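Local atomic coordinates of malyl-CoA lyase/beta-methylmalyl-CoA lyase (Methylobacterium extorquens, PDB entry 5UGR), a protein that belongs to the HpcH/HpaI aldolase/citrate lyase family, folds as a TIM barrel and carries a bound magnesium ion. Residues Asp37-Asp42 with Leu66-Lys71; Ala33-Val38 with Gln260-Asn265; Ala62-Asp67 with Glu94-Leu99; Arg12-Glu17 with Gly221-Asp226. All blocks are in the same frame, centred on the assembly; numbering follows the deposited sequence.

Contact 1: Asp37-Asp42 with Leu66-Lys71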
loop_
_atom_site.group_PDB
_atom_site.type_symbol
_atom_site.label_atom_id
_atom_site.label_comp_id
_atom_site.label_asym_id
_atom_site.label_seq_id
_atom_site.Cartn_x
_atom_site.Cartn_y
_atom_site.Cartn_z
ATOM N N ASP A 37 -17.729 31.014 16.613
ATOM C CA ASP A 37 -16.877 31.218 15.421
ATOM C C ASP A 37 -17.412 30.484 14.214
ATOM O O ASP A 37 -17.317 30.955 13.078
ATOM C CB ASP A 37 -15.462 30.751 15.688
ATOM C CG ASP A 37 -14.690 31.604 16.736
ATOM O OD1 ASP A 37 -15.048 32.790 16.934
ATOM O OD2 ASP A 37 -13.670 31.089 17.268
ATOM N N VAL A 38 -17.852 29.255 14.464
ATOM C CA VAL A 38 -18.302 28.337 13.423
ATOM C C VAL A 38 -19.670 27.828 13.864
ATOM O O VAL A 38 -19.856 27.524 15.035
ATOM C CB VAL A 38 -17.327 27.107 13.326
ATOM C CG1 VAL A 38 -17.806 26.098 12.304
ATOM C CG2 VAL A 38 -15.902 27.544 12.988
ATOM N N ILE A 39 -20.610 27.741 12.932
ATOM C CA ILE A 39 -21.912 27.142 13.208
ATOM C C ILE A 39 -22.169 26.053 12.197
ATOM O O ILE A 39 -21.964 26.273 10.995
ATOM C CB ILE A 39 -23.087 28.192 13.127
ATOM C CG1 ILE A 39 -22.924 29.193 14.275
ATOM C CG2 ILE A 39 -24.449 27.462 13.211
ATOM C CD1 ILE A 39 -23.971 30.307 14.287
ATOM N N PHE A 40 -22.616 24.884 12.664
ATOM C CA PHE A 40 -23.188 23.935 11.730
ATOM C C PHE A 40 -24.661 23.774 11.952
ATOM O O PHE A 40 -25.128 23.656 13.085
ATOM C CB PHE A 40 -22.444 22.566 11.659
ATOM C CG PHE A 40 -22.642 21.623 12.811
ATOM C CD1 PHE A 40 -23.751 20.809 12.906
ATOM C CD2 PHE A 40 -21.601 21.406 13.710
ATOM C CE1 PHE A 40 -23.851 19.867 13.917
ATOM C CE2 PHE A 40 -21.680 20.464 14.702
ATOM C CZ PHE A 40 -22.834 19.668 14.794
ATOM N N LEU A 41 -25.375 23.857 10.825
ATOM C CA LEU A 41 -26.789 23.606 10.770
ATOM C C LEU A 41 -27.011 22.136 10.483
ATOM O O LEU A 41 -26.545 21.626 9.427
ATOM C CB LEU A 41 -27.441 24.517 9.730
ATOM C CG LEU A 41 -27.126 26.022 9.865
ATOM C CD1 LEU A 41 -27.870 26.818 8.783
ATOM C CD2 LEU A 41 -27.475 26.542 11.293
ATOM N N ASP A 42 -27.663 21.443 11.412
ATOM C CA ASP A 42 -27.641 19.992 11.415
ATOM C C ASP A 42 -28.846 19.380 10.678
ATOM O O ASP A 42 -30.020 19.759 10.905
ATOM C CB ASP A 42 -27.657 19.546 12.872
ATOM C CG ASP A 42 -27.297 18.071 13.064
ATOM O OD1 ASP A 42 -26.737 17.447 12.119
ATOM O OD2 ASP A 42 -27.589 17.567 14.196
ATOM N N LEU A 66 -30.976 34.879 6.875
ATOM C CA LEU A 66 -30.561 35.386 8.178
ATOM C C LEU A 66 -29.208 36.047 8.027
ATOM O O LEU A 66 -28.475 35.834 7.051
ATOM C CB LEU A 66 -30.457 34.226 9.186
ATOM C CG LEU A 66 -31.787 33.587 9.555
ATOM C CD1 LEU A 66 -31.654 32.465 10.579
ATOM C CD2 LEU A 66 -32.831 34.613 10.022
ATOM N N ASP A 67 -28.870 36.863 8.999
ATOM C CA ASP A 67 -27.584 37.549 8.989
ATOM C C ASP A 67 -26.594 36.806 9.865
ATOM O O ASP A 67 -26.601 36.951 11.094
ATOM C CB ASP A 67 -27.800 38.977 9.506
ATOM C CG ASP A 67 -26.521 39.814 9.536
ATOM O OD1 ASP A 67 -25.408 39.338 9.185
ATOM O OD2 ASP A 67 -26.647 41.006 9.882
ATOM N N TRP A 68 -25.677 36.090 9.213
ATOM C CA TRP A 68 -24.715 35.265 9.910
ATOM C C TRP A 68 -23.389 36.006 10.128
ATOM O O TRP A 68 -22.374 35.422 10.622
ATOM C CB TRP A 68 -24.450 33.965 9.101
ATOM C CG TRP A 68 -25.693 33.117 8.931
ATOM C CD1 TRP A 68 -26.447 33.041 7.812
ATOM C CD2 TRP A 68 -26.315 32.298 9.894
ATOM N NE1 TRP A 68 -27.506 32.233 8.015
ATOM C CE2 TRP A 68 -27.461 31.754 9.295
ATOM C CE3 TRP A 68 -26.036 31.976 11.216
ATOM C CZ2 TRP A 68 -28.285 30.841 9.939
ATOM C CZ3 TRP A 68 -26.875 31.082 11.866
ATOM C CH2 TRP A 68 -28.011 30.533 11.221
ATOM N N GLY A 69 -23.314 37.266 9.751
ATOM C CA GLY A 69 -22.038 37.932 9.879
ATOM C C GLY A 69 -20.906 37.258 9.124
ATOM O O GLY A 69 -21.115 36.796 7.991
ATOM N N ASN A 70 -19.698 37.267 9.729
ATOM C CA ASN A 70 -18.565 36.629 9.161
ATOM C C ASN A 70 -18.340 35.234 9.738
ATOM O O ASN A 70 -17.218 34.703 9.627
ATOM C CB ASN A 70 -17.320 37.488 9.347
ATOM C CG ASN A 70 -16.138 37.033 8.511
ATOM O OD1 ASN A 70 -14.967 37.071 9.014
ATOM N ND2 ASN A 70 -16.354 36.602 7.304
ATOM N N LYS A 71 -19.375 34.644 10.342
ATOM C CA LYS A 71 -19.242 33.253 10.860
ATOM C C LYS A 71 -18.916 32.284 9.746
ATOM O O LYS A 71 -19.340 32.455 8.608
ATOM C CB LYS A 71 -20.516 32.827 11.598
ATOM C CG LYS A 71 -20.752 33.622 12.907
ATOM C CD LYS A 71 -22.078 33.162 13.433
ATOM C CE LYS A 71 -22.457 33.780 14.724
ATOM N NZ LYS A 71 -22.680 35.224 14.559
#
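With CG1 of Ile-39 anti to its carbonyl carbon (chi1 -67°) and CD1 extended beyond it, the tip of this isoleucine leaves strand 38-42 and meets both Trp-68 and Lys-71. CD1 lies 3.5 Å from CD of Lys-71, where the aliphatic part of the lysine passes at a slant. The same methyl approaches the benzo half of the indole, 3.9 Å from CZ3 of Trp-68. Leu-41, next but one along the strand, points CD2 against CH2 of Trp-68 at 4.0 Å, the two side chains advancing from opposite directions. Strands 38-42 and 72-76 are neighbours in the TIM barrel, joined through helix 52-65 by a right-handed beta-alpha-beta crossover, and Leu-66 to Lys-71 form its return loop. Trp-68 is steadied there by CB of Leu-66, 3.6 Å above the ring plane and toward its rim, and by the hydrogen bond of its NE1 to the carbonyl of Ala-62. An Asx turn, Asp-67 OD1 accepting from Gly-69 N, leads into a type II' turn from Trp-68 to Lys-71, where Lys-71 N bonds Trp-68 O at 3.1 Å. A bend at chi4 (66°) directs NZ of Lys-71 to the carbonyl oxygens of Ala-32 and Ser-34.

Contact 2: Ala33-Val38 with Gln260-Asn265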
loop_
_atom_site.group_PDB
_atom_site.type_symbol
_atom_site.label_atom_id
_atom_site.label_comp_id
_atom_site.label_asym_id
_atom_site.label_seq_id
_atom_site.Cartn_x
_atom_site.Cartn_y
_atom_site.Cartn_z
ATOM N N ALA A 33 -27.043 35.468 15.840
ATOM C CA ALA A 33 -26.509 36.584 16.613
ATOM C C ALA A 33 -25.506 36.158 17.699
ATOM O O ALA A 33 -25.064 36.999 18.486
ATOM C CB ALA A 33 -27.669 37.336 17.261
ATOM N N SER A 34 -25.169 34.866 17.752
ATOM C CA SER A 34 -24.295 34.353 18.796
ATOM C C SER A 34 -22.843 34.729 18.514
ATOM O O SER A 34 -22.480 35.248 17.462
ATOM C CB SER A 34 -24.415 32.849 18.939
ATOM O OG SER A 34 -23.731 32.203 17.892
ATOM N N LYS A 35 -22.036 34.431 19.524
ATOM C CA LYS A 35 -20.595 34.626 19.488
ATOM C C LYS A 35 -19.782 33.414 19.019
ATOM O O LYS A 35 -18.550 33.411 19.098
ATOM C CB LYS A 35 -20.107 35.122 20.840
ATOM C CG LYS A 35 -20.641 36.515 21.213
ATOM C CD LYS A 35 -20.154 36.902 22.581
ATOM C CE LYS A 35 -20.828 38.213 22.992
ATOM N NZ LYS A 35 -20.270 38.651 24.308
ATOM N N ALA A 36 -20.441 32.425 18.459
ATOM C CA ALA A 36 -19.722 31.245 17.932
ATOM C C ALA A 36 -18.903 31.638 16.736
ATOM O O ALA A 36 -19.331 32.440 15.899
ATOM C CB ALA A 36 -20.710 30.193 17.515
ATOM N N ASP A 37 -17.729 31.014 16.613
ATOM C CA ASP A 37 -16.877 31.218 15.421
ATOM C C ASP A 37 -17.412 30.484 14.214
ATOM O O ASP A 37 -17.317 30.955 13.078
ATOM C CB ASP A 37 -15.462 30.751 15.688
ATOM C CG ASP A 37 -14.690 31.604 16.736
ATOM O OD1 ASP A 37 -15.048 32.790 16.934
ATOM O OD2 ASP A 37 -13.670 31.089 17.268
ATOM N N VAL A 38 -17.852 29.255 14.464
ATOM C CA VAL A 38 -18.302 28.337 13.423
ATOM C C VAL A 38 -19.670 27.828 13.864
ATOM O O VAL A 38 -19.856 27.524 15.035
ATOM C CB VAL A 38 -17.327 27.107 13.326
ATOM C CG1 VAL A 38 -17.806 26.098 12.304
ATOM C CG2 VAL A 38 -15.902 27.544 12.988
ATOM N N GLN A 260 -21.802 27.257 26.488
ATOM C CA GLN A 260 -20.497 26.712 26.168
ATOM C C GLN A 260 -19.682 27.557 25.186
ATOM O O GLN A 260 -18.465 27.422 25.110
ATOM C CB GLN A 260 -20.618 25.290 25.683
ATOM C CG GLN A 260 -21.118 24.344 26.734
ATOM C CD GLN A 260 -21.417 22.970 26.225
ATOM O OE1 GLN A 260 -21.599 22.744 25.014
ATOM N NE2 GLN A 260 -21.534 22.027 27.143
ATOM N N ILE A 261 -20.343 28.469 24.490
ATOM C CA ILE A 261 -19.670 29.313 23.507
ATOM C C ILE A 261 -18.589 30.178 24.115
ATOM O O ILE A 261 -17.452 30.172 23.620
ATOM C CB ILE A 261 -20.676 30.187 22.738
ATOM C CG1 ILE A 261 -21.661 29.320 21.925
ATOM C CG2 ILE A 261 -19.975 31.145 21.795
ATOM C CD1 ILE A 261 -22.855 30.084 21.379
ATOM N N ASP A 262 -18.909 30.899 25.201
ATOM C CA ASP A 262 -17.924 31.794 25.816
ATOM C C ASP A 262 -16.792 30.962 26.433
ATOM O O ASP A 262 -15.625 31.389 26.443
ATOM C CB ASP A 262 -18.578 32.670 26.890
ATOM C CG ASP A 262 -19.402 33.814 26.303
ATOM O OD1 ASP A 262 -19.370 34.076 25.086
ATOM O OD2 ASP A 262 -20.137 34.429 27.090
ATOM N N LEU A 263 -17.134 29.782 26.946
ATOM C CA LEU A 263 -16.130 28.930 27.606
ATOM C C LEU A 263 -15.087 28.467 26.570
ATOM O O LEU A 263 -13.886 28.573 26.815
ATOM C CB LEU A 263 -16.732 27.738 28.348
ATOM C CG LEU A 263 -17.763 28.011 29.421
ATOM C CD1 LEU A 263 -18.325 26.731 29.953
ATOM C CD2 LEU A 263 -17.137 28.820 30.520
ATOM N N ALA A 264 -15.554 28.032 25.389
ATOM C CA ALA A 264 -14.645 27.600 24.304
ATOM C C ALA A 264 -13.866 28.780 23.783
ATOM O O ALA A 264 -12.630 28.686 23.573
ATOM C CB ALA A 264 -15.410 26.921 23.183
ATOM N N ASN A 265 -14.559 29.909 23.561
ATOM C CA ASN A 265 -13.815 31.051 23.070
ATOM C C ASN A 265 -12.682 31.473 23.967
ATOM O O ASN A 265 -11.597 31.872 23.487
ATOM C CB ASN A 265 -14.743 32.210 22.794
ATOM C CG ASN A 265 -15.574 32.010 21.498
ATOM O OD1 ASN A 265 -15.269 31.181 20.654
ATOM N ND2 ASN A 265 -16.644 32.777 21.363
HETATM O O HOH W 1 -21.468 36.513 26.328
#
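Ile-261 rests its CG2 methyl on the peptide between Lys-35 and Ala-36, 3.6 Å from the backbone N of Ala-36, and so presses helix 259-268 of the TIM barrel against the loop that leads from helix 25-32 into strand 38-42. Its other branch runs on to Ser-34, where CD1 of Ile-261 stands 4.0 Å from the serine CB. One turn further along the helix, Asn-265 supplies the direct hydrogen bond of the contact: ND2 of Asn-265 donates to the carbonyl O of Lys-35 at 3.0 Å, with an angle of 154° at the hydrogen. The oxygen lies close to the plane of the amide, whereas the donor sits well above the carbonyl plane of Lys-35.

In the next shell, OD1 of Asn-265 is hydrogen-bonded to Ser-16 OG, which also takes the backbone N-H of Asp-37; this link probably fixes the rotation of the amide. The Asp-37 carboxylate slides by in the reverse direction, engaged by Arg-15 and Lys-324 in salt bridges. On the loop side, OG of Ser-34 is hydrogen-bonded to the carbonyl of Ser-31 and receives a weak bond from Ala-36 N. The outermost layer is exposed. Lys-35, extended beyond CG, crosses Asp-262 at a slant, its CD 3.9 Å from OD1 of Asp-262. Their charged ends are joined through a water, which accepts from Lys-35 NZ at 3.2 Å and donates to Asp-262 OD2 at 2.6 Å.

Contact 3: Ala62-Asp67 with Glu94-Leu99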
loop_
_atom_site.group_PDB
_atom_site.type_symbol
_atom_site.label_atom_id
_atom_site.label_comp_id
_atom_site.label_asym_id
_atom_site.label_seq_id
_atom_site.Cartn_x
_atom_site.Cartn_y
_atom_site.Cartn_z
ATOM N N ALA A 62 -32.803 29.574 6.137
ATOM C CA ALA A 62 -31.968 30.227 7.136
ATOM C C ALA A 62 -30.643 30.733 6.513
ATOM O O ALA A 62 -30.222 31.880 6.784
ATOM C CB ALA A 62 -31.669 29.271 8.287
ATOM N N LEU A 63 -30.005 29.920 5.679
ATOM C CA LEU A 63 -28.779 30.353 5.059
ATOM C C LEU A 63 -28.952 31.523 4.115
ATOM O O LEU A 63 -28.066 32.372 4.008
ATOM C CB LEU A 63 -28.087 29.197 4.293
ATOM C CG LEU A 63 -27.423 28.141 5.163
ATOM C CD1 LEU A 63 -27.126 26.934 4.300
ATOM C CD2 LEU A 63 -26.171 28.704 5.767
ATOM N N ASN A 64 -30.116 31.599 3.466
ATOM C CA ASN A 64 -30.365 32.672 2.521
ATOM C C ASN A 64 -30.884 33.945 3.118
ATOM O O ASN A 64 -30.652 35.034 2.546
ATOM C CB ASN A 64 -31.319 32.147 1.478
ATOM C CG ASN A 64 -30.625 31.238 0.482
ATOM O OD1 ASN A 64 -29.395 31.225 0.358
ATOM N ND2 ASN A 64 -31.398 30.498 -0.239
ATOM N N ASP A 65 -31.598 33.834 4.239
ATOM C CA ASP A 65 -32.326 35.007 4.812
ATOM C C ASP A 65 -31.708 35.670 6.073
ATOM O O ASP A 65 -31.984 36.843 6.343
ATOM C CB ASP A 65 -33.762 34.589 5.207
ATOM C CG ASP A 65 -34.609 34.203 4.055
ATOM O OD1 ASP A 65 -34.212 34.401 2.892
ATOM O OD2 ASP A 65 -35.718 33.694 4.362
ATOM N N LEU A 66 -30.976 34.879 6.875
ATOM C CA LEU A 66 -30.561 35.386 8.178
ATOM C C LEU A 66 -29.208 36.047 8.027
ATOM O O LEU A 66 -28.475 35.834 7.051
ATOM C CB LEU A 66 -30.457 34.226 9.186
ATOM C CG LEU A 66 -31.787 33.587 9.555
ATOM C CD1 LEU A 66 -31.654 32.465 10.579
ATOM C CD2 LEU A 66 -32.831 34.613 10.022
ATOM N N ASP A 67 -28.870 36.863 8.999
ATOM C CA ASP A 67 -27.584 37.549 8.989
ATOM C C ASP A 67 -26.594 36.806 9.865
ATOM O O ASP A 67 -26.601 36.951 11.094
ATOM C CB ASP A 67 -27.800 38.977 9.506
ATOM C CG ASP A 67 -26.521 39.814 9.536
ATOM O OD1 ASP A 67 -25.408 39.338 9.185
ATOM O OD2 ASP A 67 -26.647 41.006 9.882
ATOM N N GLU A 94 -26.846 23.927 -4.233
ATOM C CA GLU A 94 -27.421 24.658 -5.383
ATOM C C GLU A 94 -27.992 25.998 -4.965
ATOM O O GLU A 94 -27.808 26.979 -5.677
ATOM C CB GLU A 94 -28.482 23.811 -6.094
ATOM C CG GLU A 94 -27.924 22.733 -7.007
ATOM C CD GLU A 94 -28.990 21.966 -7.777
ATOM O OE1 GLU A 94 -30.207 22.192 -7.578
ATOM O OE2 GLU A 94 -28.574 21.148 -8.639
ATOM N N ALA A 95 -28.683 26.018 -3.810
ATOM C CA ALA A 95 -29.507 27.180 -3.411
ATOM C C ALA A 95 -28.814 28.226 -2.573
ATOM O O ALA A 95 -29.352 29.323 -2.432
ATOM C CB ALA A 95 -30.758 26.708 -2.712
ATOM N N CYS A 96 -27.653 27.882 -1.981
ATOM C CA CYS A 96 -27.160 28.681 -0.846
ATOM C C CYS A 96 -25.703 29.077 -0.999
ATOM O O CYS A 96 -24.806 28.442 -0.415
ATOM C CB CYS A 96 -27.377 27.949 0.468
ATOM S SG CYS A 96 -29.052 27.417 0.830
ATOM N N PRO A 97 -25.420 30.147 -1.762
ATOM C CA PRO A 97 -24.049 30.680 -1.864
ATOM C C PRO A 97 -23.400 30.999 -0.489
ATOM O O PRO A 97 -22.176 30.986 -0.392
ATOM C CB PRO A 97 -24.223 31.991 -2.662
ATOM C CG PRO A 97 -25.524 31.880 -3.327
ATOM C CD PRO A 97 -26.366 30.888 -2.620
ATOM N N ARG A 98 -24.187 31.344 0.526
ATOM C CA ARG A 98 -23.649 31.685 1.859
ATOM C C ARG A 98 -22.916 30.538 2.530
ATOM O O ARG A 98 -22.076 30.747 3.377
ATOM C CB ARG A 98 -24.736 32.263 2.769
ATOM C CG ARG A 98 -24.296 32.685 4.172
ATOM C CD ARG A 98 -23.275 33.783 4.094
ATOM N NE ARG A 98 -22.728 34.211 5.362
ATOM C CZ ARG A 98 -21.733 33.557 5.987
ATOM N NH1 ARG A 98 -21.278 32.396 5.501
ATOM N NH2 ARG A 98 -21.233 34.044 7.123
ATOM N N LEU A 99 -23.274 29.307 2.176
ATOM C CA LEU A 99 -22.617 28.150 2.785
ATOM C C LEU A 99 -21.115 28.215 2.550
ATOM O O LEU A 99 -20.652 28.386 1.420
ATOM C CB LEU A 99 -23.210 26.870 2.210
ATOM C CG LEU A 99 -22.763 25.598 2.905
ATOM C CD1 LEU A 99 -23.217 25.500 4.345
ATOM C CD2 LEU A 99 -23.181 24.377 2.081
#
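Leu-63 and Asn-64, in the last turn of helix 52-65, meet the chain leaving helix 85-95 in two different ways: the leucine is packed inside and the asparagine works at the surface. Both helices belong to the outer layer of the TIM barrel, and the contact joins their C-terminal ends. On the tight side, CG of Leu-63 lies anti to its carbonyl carbon (chi1 -73°), and this torsion together with an extended chi2 brings CD1 to both Cys-96 and Leu-99. That methyl is 4.0 Å from CB of Cys-96 and 4.2 Å from CD1 of Leu-99. The backbone takes part as well, with CB of Arg-98 lying 3.6 Å from the carbonyl O of Leu-63. A type I turn from Cys-96 to Leu-99 presents these residues together. Beyond its CB, Arg-98 bends away; its NH2 bonds the carbonyl oxygens of Gly-69 and Lys-71, tying the turn to the loop after helix 52-65, while NH1 forms a salt bridge with Asp-100.

Toward solvent the contact is held by one hydrogen bond and looser touches of Asn-64. ND2 of Asn-64 donates to the carbonyl O of Ala-95 at 3.2 Å, with 151° at the hydrogen; the acceptor lies near the amide plane, but the donor stands 47° out of the carbonyl plane. The side chain of Ala-95 is about 5 Å from a bound pentaethylene glycol, probably from the crystallisation liquor. Between the two halves sits the thiol of Cys-96, its SG 4.0 Å from CB of Leu-63 and 3.9 Å from OD1 of Asn-64.

Contact 4: Arg12-Glu17 with Gly221-Asp226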
loop_
_atom_site.group_PDB
_atom_site.type_symbol
_atom_site.label_atom_id
_atom_site.label_comp_id
_atom_site.label_asym_id
_atom_site.label_seq_id
_atom_site.Cartn_x
_atom_site.Cartn_y
_atom_site.Cartn_z
ATOM N N ARG A 12 -8.842 29.391 9.187
ATOM C CA ARG A 12 -10.026 30.006 9.832
ATOM C C ARG A 12 -9.884 29.962 11.324
ATOM O O ARG A 12 -9.290 29.026 11.888
ATOM C CB ARG A 12 -11.294 29.264 9.467
ATOM C CG ARG A 12 -11.506 29.041 7.971
ATOM C CD ARG A 12 -12.852 28.424 7.647
ATOM N NE ARG A 12 -12.913 27.905 6.288
ATOM C CZ ARG A 12 -13.656 28.384 5.295
ATOM N NH1 ARG A 12 -14.346 29.545 5.387
ATOM N NH2 ARG A 12 -13.669 27.721 4.178
ATOM N N LEU A 13 -10.539 30.940 11.977
ATOM C CA LEU A 13 -10.690 30.969 13.424
ATOM C C LEU A 13 -11.791 29.988 13.805
ATOM O O LEU A 13 -12.858 29.981 13.223
ATOM C CB LEU A 13 -11.041 32.387 13.889
ATOM C CG LEU A 13 -11.205 32.551 15.374
ATOM C CD1 LEU A 13 -9.910 32.405 16.120
ATOM C CD2 LEU A 13 -11.732 33.952 15.664
ATOM N N HIS A 14 -11.487 29.077 14.712
ATOM C CA HIS A 14 -12.336 27.926 14.983
ATOM C C HIS A 14 -12.285 27.527 16.468
ATOM O O HIS A 14 -12.084 26.363 16.817
ATOM C CB HIS A 14 -11.851 26.799 14.067
ATOM C CG HIS A 14 -12.794 25.678 13.896
ATOM N ND1 HIS A 14 -12.752 24.856 12.784
ATOM C CD2 HIS A 14 -13.798 25.219 14.665
ATOM C CE1 HIS A 14 -13.713 23.964 12.874
ATOM N NE2 HIS A 14 -14.340 24.150 14.016
ATOM N N ARG A 15 -12.453 28.491 17.357
ATOM C CA ARG A 15 -12.435 28.211 18.798
ATOM C C ARG A 15 -13.683 27.484 19.306
ATOM O O ARG A 15 -13.625 26.644 20.214
ATOM C CB ARG A 15 -12.251 29.514 19.581
ATOM C CG ARG A 15 -10.998 30.294 19.271
ATOM C CD ARG A 15 -11.067 31.694 19.796
ATOM N NE ARG A 15 -12.196 32.421 19.262
ATOM C CZ ARG A 15 -12.675 33.552 19.776
ATOM N NH1 ARG A 15 -12.118 34.133 20.838
ATOM N NH2 ARG A 15 -13.712 34.130 19.221
ATOM N N SER A 16 -14.821 27.889 18.753
ATOM C CA SER A 16 -16.136 27.439 19.148
ATOM C C SER A 16 -16.906 27.004 17.933
ATOM O O SER A 16 -16.903 27.691 16.891
ATOM C CB SER A 16 -16.883 28.567 19.888
ATOM O OG SER A 16 -16.908 29.772 19.148
ATOM N N GLU A 17 -17.553 25.834 18.058
ATOM C CA GLU A 17 -18.341 25.268 16.941
ATOM C C GLU A 17 -19.703 24.923 17.484
ATOM O O GLU A 17 -19.857 23.944 18.242
ATOM C CB GLU A 17 -17.602 24.058 16.382
ATOM C CG GLU A 17 -18.334 23.300 15.289
ATOM C CD GLU A 17 -17.483 22.238 14.585
ATOM O OE1 GLU A 17 -18.044 21.403 13.804
ATOM O OE2 GLU A 17 -16.239 22.256 14.800
ATOM N N GLY A 221 -1.917 19.305 8.062
ATOM C CA GLY A 221 -2.325 20.706 7.880
ATOM C C GLY A 221 -3.754 21.075 8.256
ATOM O O GLY A 221 -4.257 22.102 7.791
ATOM N N LEU A 222 -4.393 20.216 9.039
ATOM C CA LEU A 222 -5.792 20.407 9.429
ATOM C C LEU A 222 -5.957 20.934 10.849
ATOM O O LEU A 222 -5.102 20.755 11.697
ATOM C CB LEU A 222 -6.534 19.079 9.321
ATOM C CG LEU A 222 -6.330 18.258 8.055
ATOM C CD1 LEU A 222 -7.091 16.942 8.105
ATOM C CD2 LEU A 222 -6.662 19.033 6.808
ATOM N N ARG A 223 -7.148 21.505 11.134
ATOM C CA ARG A 223 -7.528 21.942 12.482
ATOM C C ARG A 223 -8.068 20.755 13.292
ATOM O O ARG A 223 -9.053 20.164 12.851
ATOM C CB ARG A 223 -8.586 23.042 12.409
ATOM C CG ARG A 223 -8.221 24.258 11.581
ATOM C CD ARG A 223 -9.279 25.335 11.677
ATOM N NE ARG A 223 -10.518 25.060 10.996
ATOM C CZ ARG A 223 -10.746 25.290 9.693
ATOM N NH1 ARG A 223 -11.987 25.071 9.193
ATOM N NH2 ARG A 223 -9.759 25.697 8.889
ATOM N N PRO A 224 -7.487 20.464 14.474
ATOM C CA PRO A 224 -8.071 19.449 15.347
ATOM C C PRO A 224 -9.078 20.101 16.305
ATOM O O PRO A 224 -8.708 20.999 17.094
ATOM C CB PRO A 224 -6.859 18.926 16.124
ATOM C CG PRO A 224 -5.745 19.906 15.958
ATOM C CD PRO A 224 -6.188 20.966 14.994
ATOM N N ILE A 225 -10.315 19.573 16.252
ATOM C CA ILE A 225 -11.447 20.134 16.998
ATOM C C ILE A 225 -12.021 19.050 17.889
ATOM O O ILE A 225 -12.256 17.908 17.449
ATOM C CB ILE A 225 -12.563 20.664 16.041
ATOM C CG1 ILE A 225 -11.963 21.596 14.977
ATOM C CG2 ILE A 225 -13.649 21.332 16.856
ATOM C CD1 ILE A 225 -11.307 22.838 15.483
ATOM N N ASP A 226 -12.286 19.402 19.162
ATOM C CA ASP A 226 -12.885 18.451 20.099
ATOM C C ASP A 226 -14.393 18.561 20.016
ATOM O O ASP A 226 -14.933 19.660 19.807
ATOM C CB ASP A 226 -12.394 18.783 21.519
ATOM C CG ASP A 226 -12.677 17.693 22.534
ATOM O OD1 ASP A 226 -12.771 16.500 22.134
ATOM O OD2 ASP A 226 -12.888 18.079 23.722
#
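A methyl group is seated almost exactly over the centre of an imidazole: CD1 of Ile-225 lies 3.4 Å from the centroid of the His-14 ring, only 5° off its normal, in a close CH-pi contact. The ring is held at its edge through both nitrogens. Arg-223 NE donates to His-14 ND1 at 2.9 Å, near the planes of both ring and guanidinium, and NE2 of His-14 donates to Glu-17 OE2 at 2.8 Å, reaching that oxygen from above the carboxylate plane. A bend at chi3 (-72°) swings the guanidinium of Arg-223 toward the ring. One face of this guanidinium lies against CB of Arg-12, and the two arginines converge on Glu-159, which forms salt bridges with both. Strands 16-21 and 223-226 are not neighbours in the TIM barrel; strand 252-255 lies between them, so the side chains meet inside the barrel, near the N-terminal ends of the strands. The Glu-17 carboxylate completes the set, its OE2 3.4 Å from CG2 of Ile-225. With ND1 used as an acceptor and NE2 as a donor, the bonding is consistent with an imidazole carrying its proton on NE2, which Arg-223 and Glu-17 would hold in one orientation.

Overall arrangement
Contacts 1, 2 and 4 meet around Asp-37, which belongs to both contact 1 and contact 2 and whose OD2 lies 2.8 Å from NE of Arg-15 in contact 4. Ser-16 of contact 4 likewise connects with contact 2, its OG 2.6 Å from Asn-265 OD1. Contact 3 adjoins contact 1, with which it shares Leu-66 and Asp-67, their centres about 10 Å apart. Contacts 3 and 4 stay apart, with centres about 22 Å from each other. Contact 4 is the most central in the chain; its Glu-17 side chain is about 11 Å from the magnesium ion, whose site is formed by Asp-45, Glu-140 and Asp-167.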